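Local coordinates for protein interacting with Hsp90 1 (Saccharomyces cerevisiae, PDB 4CHH) that is involved in pre-rRNA processing, is required for the NOP58-snoRNA interaction and belongs to the R2TP complex, represented here by the protein's N-terminal domain, at residues I32-D37 against P169-L174; T42-A47 against D147-C152. All coordinates share one frame; numbering follows the deposited sequence.

Near the start of the modelled chain, residues 32-37 of the long strand 29-47 pair with residues much later in the chain, 169-174; farther along the same strand, residues 42-47 pair with 147-152. Contact 2 therefore closes a loop of 99 residues, which holds three other strands and most of the helical part, and contact 1 encloses it in a wider loop of 131. The loops nest and do not cross. Both pairings are antiparallel and belong to one mixed sheet, but they lie on opposite sides of the chain's centre, with centres 23 Å apart. Strand 29-47 thus brings strand 149-151, which follows helix 129-147, and the last strand of the chain, 171-174, into one sheet.

Contact 1: residues I32-D37 against P169-L174; sequences IEPIAD and PALEVL
Ile32 and Leu171 form an antiparallel hydrogen-bonded pair, their CA atoms 5.0 Å apart, in which each backbone gives and takes one bond. Ile32 N reaches Leu171 O at 2.8 Å, in the carbonyl plane, while the return bond from Leu171 N to Ile32 O is the straighter of the two, with an angle of 173° at the hydrogen. Ile32 O also receives a CA-H...O contact from Ala170, so one carbonyl meets two successive residues. Toward Pro34 the two segments have no further backbone bond and side chains take over; the other way, Val173 bonds through its backbone to Ser30. Ile32 and Leu171 put their CB atoms side by side on the same face of the sheet. With CG1 anti to the carbonyl carbon (chi1 -63°), Ile32 carries its terminal CD1 across Val173 at about a right angle and rests it on both methyls, 3.7 Å from CG2 of Val173 and 3.9 Å from its CG1. On the other side of the pair the ring of Pro34 meets CD1 of Leu171 through its CG at 3.9 Å, the two side chains set at a slant, and its CD lies against the backbone O of Pro169. Glu33 adds a looser touch, the chain bending at chi2 to bring OE2 to 4.2 Å from CB of Ala170. Strand 95-103 meets this apolar face through Ile95, which touches Ile32 and Val173, while Cys116 of strand 109-118 touches both Pro34 and Leu171. Glu172 turns away and forms a salt bridge with Lys31. The arrangement is an antiparallel strand pairing, one hydrogen-bonded pair of which is Ile32 with Leu171, joining strand 171-174 to the N-terminal part of strand 29-47 in the mixed sheet of the PIH1 N-terminal domain.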
# COMPACT_ATOMS: atom_id res chain seq x y z
N ILE A 32 -13.43 -1.74 -5.59
CA ILE A 32 -12.61 -0.57 -5.82
C ILE A 32 -11.61 -0.99 -6.89
O ILE A 32 -10.87 -1.95 -6.65
CB ILE A 32 -11.92 -0.05 -4.53
CG1 ILE A 32 -12.94 0.43 -3.47
CG2 ILE A 32 -10.89 1.05 -4.87
CD1 ILE A 32 -12.31 0.81 -2.09
N GLU A 33 -11.61 -0.32 -8.04
CA GLU A 33 -10.66 -0.60 -9.12
C GLU A 33 -9.50 0.41 -8.99
O GLU A 33 -9.71 1.60 -9.22
CB GLU A 33 -11.34 -0.54 -10.48
CG GLU A 33 -12.49 -1.54 -10.58
CD GLU A 33 -12.59 -2.23 -11.93
OE1 GLU A 33 -13.11 -1.60 -12.88
OE2 GLU A 33 -12.17 -3.40 -12.03
N PRO A 34 -8.32 -0.02 -8.52
CA PRO A 34 -7.24 0.95 -8.26
C PRO A 34 -6.57 1.51 -9.52
O PRO A 34 -6.52 0.84 -10.55
CB PRO A 34 -6.22 0.14 -7.44
CG PRO A 34 -6.93 -1.12 -7.04
CD PRO A 34 -7.91 -1.38 -8.12
N ILE A 35 -6.07 2.74 -9.42
CA ILE A 35 -5.35 3.44 -10.49
C ILE A 35 -3.85 3.30 -10.17
O ILE A 35 -3.42 3.72 -9.10
CB ILE A 35 -5.81 4.93 -10.63
CG1 ILE A 35 -7.34 5.05 -10.91
CG2 ILE A 35 -4.98 5.68 -11.72
CD1 ILE A 35 -8.00 6.38 -10.48
N ALA A 36 -3.07 2.67 -11.07
CA ALA A 36 -1.63 2.44 -10.87
C ALA A 36 -0.88 3.76 -10.63
O ALA A 36 -1.20 4.79 -11.25
CB ALA A 36 -1.02 1.69 -12.07
N ASP A 37 0.07 3.74 -9.71
CA ASP A 37 0.82 4.96 -9.43
C ASP A 37 2.30 4.61 -9.44
O ASP A 37 2.98 4.86 -10.45
CB ASP A 37 0.34 5.61 -8.10
CG ASP A 37 0.99 6.93 -7.72
OD1 ASP A 37 1.86 7.43 -8.49
OD2 ASP A 37 0.67 7.45 -6.64
N PRO A 169 -5.91 -6.05 -9.69
CA PRO A 169 -7.25 -6.60 -9.49
C PRO A 169 -8.09 -5.73 -8.55
O PRO A 169 -7.53 -4.94 -7.77
CB PRO A 169 -6.98 -7.99 -8.90
CG PRO A 169 -5.66 -7.86 -8.22
CD PRO A 169 -4.88 -6.88 -9.03
N ALA A 170 -9.43 -5.84 -8.67
CA ALA A 170 -10.33 -5.04 -7.84
C ALA A 170 -10.21 -5.43 -6.37
O ALA A 170 -9.92 -6.59 -6.04
CB ALA A 170 -11.78 -5.19 -8.30
N LEU A 171 -10.42 -4.45 -5.50
CA LEU A 171 -10.44 -4.67 -4.06
C LEU A 171 -11.87 -4.82 -3.64
O LEU A 171 -12.71 -3.98 -3.99
CB LEU A 171 -9.78 -3.51 -3.31
CG LEU A 171 -8.29 -3.35 -3.50
CD1 LEU A 171 -7.90 -1.91 -3.32
CD2 LEU A 171 -7.54 -4.21 -2.52
N GLU A 172 -12.16 -5.87 -2.88
CA GLU A 172 -13.51 -6.13 -2.40
C GLU A 172 -13.63 -5.52 -1.02
O GLU A 172 -12.87 -5.86 -0.11
CB GLU A 172 -13.79 -7.63 -2.37
CG GLU A 172 -13.78 -8.29 -3.75
CD GLU A 172 -14.24 -9.74 -3.76
OE1 GLU A 172 -13.74 -10.54 -2.93
OE2 GLU A 172 -15.09 -10.08 -4.62
N VAL A 173 -14.53 -4.55 -0.86
CA VAL A 173 -14.64 -3.88 0.42
C VAL A 173 -16.09 -3.81 0.88
O VAL A 173 -17.01 -3.75 0.07
CB VAL A 173 -13.99 -2.45 0.42
CG1 VAL A 173 -12.52 -2.49 -0.03
CG2 VAL A 173 -14.78 -1.45 -0.43
N LEU A 174 -16.27 -3.77 2.21
CA LEU A 174 -17.58 -3.58 2.80
C LEU A 174 -17.92 -2.09 2.72
O LEU A 174 -17.02 -1.26 2.60
CB LEU A 174 -17.64 -4.12 4.25
CG LEU A 174 -17.77 -5.66 4.34
CD1 LEU A 174 -16.42 -6.31 4.58
CD2 LEU A 174 -18.72 -6.06 5.45

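Contact 2: residues T42-A47 against D147-C152; sequences TKLLSA and DSVVLC
Leu44 lays its CD1 methyl against the branched Val149, the two side chains crossing at about a right angle, with CD1 3.6 Å from CB of Val149. CD2 of Leu151 borders the same methyl at 4.1 Å, so the tip of Leu44 fills the dip between two residues of strand 149-151. Ala47 faces Val149 from farther along, and Tyr111, Trp113, Val59 and Leu140 add to the apolar layer beneath. Leu45 lies along Cys152 instead, resting CD2 on its CB at 3.8 Å. Beside Val150, on the face they share, OG of Ser46 sits close, 3.2 Å from CG2 of Val150; chi1 of 64° places this hydroxyl between the backbone N and the carbonyl carbon, and it is hydrogen-bonded to Asn48. The extra residue is taken up at Val150, whose O accepts a 2.7 Å bond from Leu45 N and a weak one from Ser46 N. Val150 N returns a bond to Ser46 O, and Cys152 N one to Lys43 O. At the far end Thr42 directs OG1 at the backbone of Cys152, just past strand 149-151; lying opposite its own N across the CA-CB bond (chi1 179°), OG1 donates to Cys152 O at 2.6 Å, in the carbonyl plane and on a lone pair. A valine in place of Thr42 would probably leave Cys152 O without this side-chain donor and weaken the hold on the chain where it leaves strand 149-151. Lys43 leads its amino end away to Gly56 O. Ser148, with positive phi, makes the turn from helix 129-147 into the strand. Leu45 and Ser46 together opposite Val150 form a classic beta bulge in an antiparallel pair, here joining strand 149-151 to strand 29-47 of the PIH1 N-terminal domain.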
# COMPACT_ATOMS: atom_id res chain seq x y z
N THR A 42 10.97 -4.59 -2.25
CA THR A 42 11.62 -4.92 -1.00
C THR A 42 11.93 -6.41 -1.01
O THR A 42 11.91 -7.04 -2.07
CB THR A 42 10.80 -4.39 0.25
OG1 THR A 42 11.46 -4.76 1.46
CG2 THR A 42 9.41 -4.91 0.30
N LYS A 43 12.24 -6.94 0.17
CA LYS A 43 12.63 -8.32 0.41
C LYS A 43 11.84 -8.92 1.59
O LYS A 43 11.67 -8.27 2.62
CB LYS A 43 14.15 -8.31 0.73
CG LYS A 43 14.81 -9.68 0.65
CD LYS A 43 16.31 -9.58 0.86
CE LYS A 43 16.93 -10.95 0.97
NZ LYS A 43 16.97 -11.65 -0.34
N LEU A 44 11.36 -10.15 1.45
CA LEU A 44 10.65 -10.82 2.56
C LEU A 44 11.69 -11.36 3.58
O LEU A 44 12.52 -12.18 3.21
CB LEU A 44 9.80 -11.96 1.99
CG LEU A 44 9.03 -12.84 3.00
CD1 LEU A 44 7.95 -12.06 3.72
CD2 LEU A 44 8.44 -14.06 2.30
N LEU A 45 11.68 -10.88 4.84
CA LEU A 45 12.67 -11.40 5.79
C LEU A 45 12.14 -12.64 6.52
O LEU A 45 12.90 -13.58 6.77
CB LEU A 45 13.13 -10.34 6.81
CG LEU A 45 13.81 -9.08 6.23
CD1 LEU A 45 14.18 -8.12 7.35
CD2 LEU A 45 15.04 -9.42 5.33
N SER A 46 10.86 -12.63 6.88
CA SER A 46 10.25 -13.78 7.57
C SER A 46 8.76 -13.75 7.36
O SER A 46 8.22 -12.71 7.05
CB SER A 46 10.62 -13.80 9.05
OG SER A 46 10.08 -12.67 9.71
N ALA A 47 8.11 -14.92 7.46
CA ALA A 47 6.69 -15.15 7.23
C ALA A 47 6.17 -16.00 8.39
O ALA A 47 6.56 -17.16 8.52
CB ALA A 47 6.49 -15.84 5.89
N ASP A 147 -0.64 -9.91 6.68
CA ASP A 147 -0.18 -11.26 6.38
C ASP A 147 0.90 -11.80 7.32
O ASP A 147 1.42 -12.88 7.04
CB ASP A 147 0.28 -11.33 4.91
CG ASP A 147 -0.91 -11.40 3.97
OD1 ASP A 147 -1.65 -12.41 4.02
OD2 ASP A 147 -1.16 -10.41 3.23
N SER A 148 1.18 -11.13 8.47
CA SER A 148 2.22 -11.54 9.45
C SER A 148 3.58 -11.82 8.78
O SER A 148 4.21 -12.84 9.04
CB SER A 148 1.80 -12.76 10.26
OG SER A 148 0.76 -12.38 11.13
N VAL A 149 4.03 -10.88 7.95
CA VAL A 149 5.33 -10.98 7.29
C VAL A 149 6.22 -9.91 7.85
O VAL A 149 5.73 -8.99 8.47
CB VAL A 149 5.22 -10.89 5.72
CG1 VAL A 149 4.39 -12.05 5.17
CG2 VAL A 149 4.65 -9.53 5.26
N VAL A 150 7.54 -10.04 7.63
CA VAL A 150 8.51 -9.02 8.05
C VAL A 150 9.20 -8.61 6.76
O VAL A 150 9.69 -9.49 6.05
CB VAL A 150 9.48 -9.48 9.18
CG1 VAL A 150 10.53 -8.41 9.48
CG2 VAL A 150 8.70 -9.84 10.47
N LEU A 151 9.15 -7.31 6.40
CA LEU A 151 9.76 -6.83 5.14
C LEU A 151 10.98 -5.97 5.42
O LEU A 151 11.01 -5.29 6.43
CB LEU A 151 8.72 -6.04 4.29
CG LEU A 151 7.40 -6.82 3.95
CD1 LEU A 151 6.38 -5.92 3.25
CD2 LEU A 151 7.66 -8.06 3.14
N CYS A 152 12.02 -6.08 4.58
CA CYS A 152 13.28 -5.35 4.75
C CYS A 152 13.11 -3.85 4.46
O CYS A 152 12.49 -3.48 3.47
CB CYS A 152 14.38 -5.94 3.87
SG CYS A 152 16.04 -5.32 4.26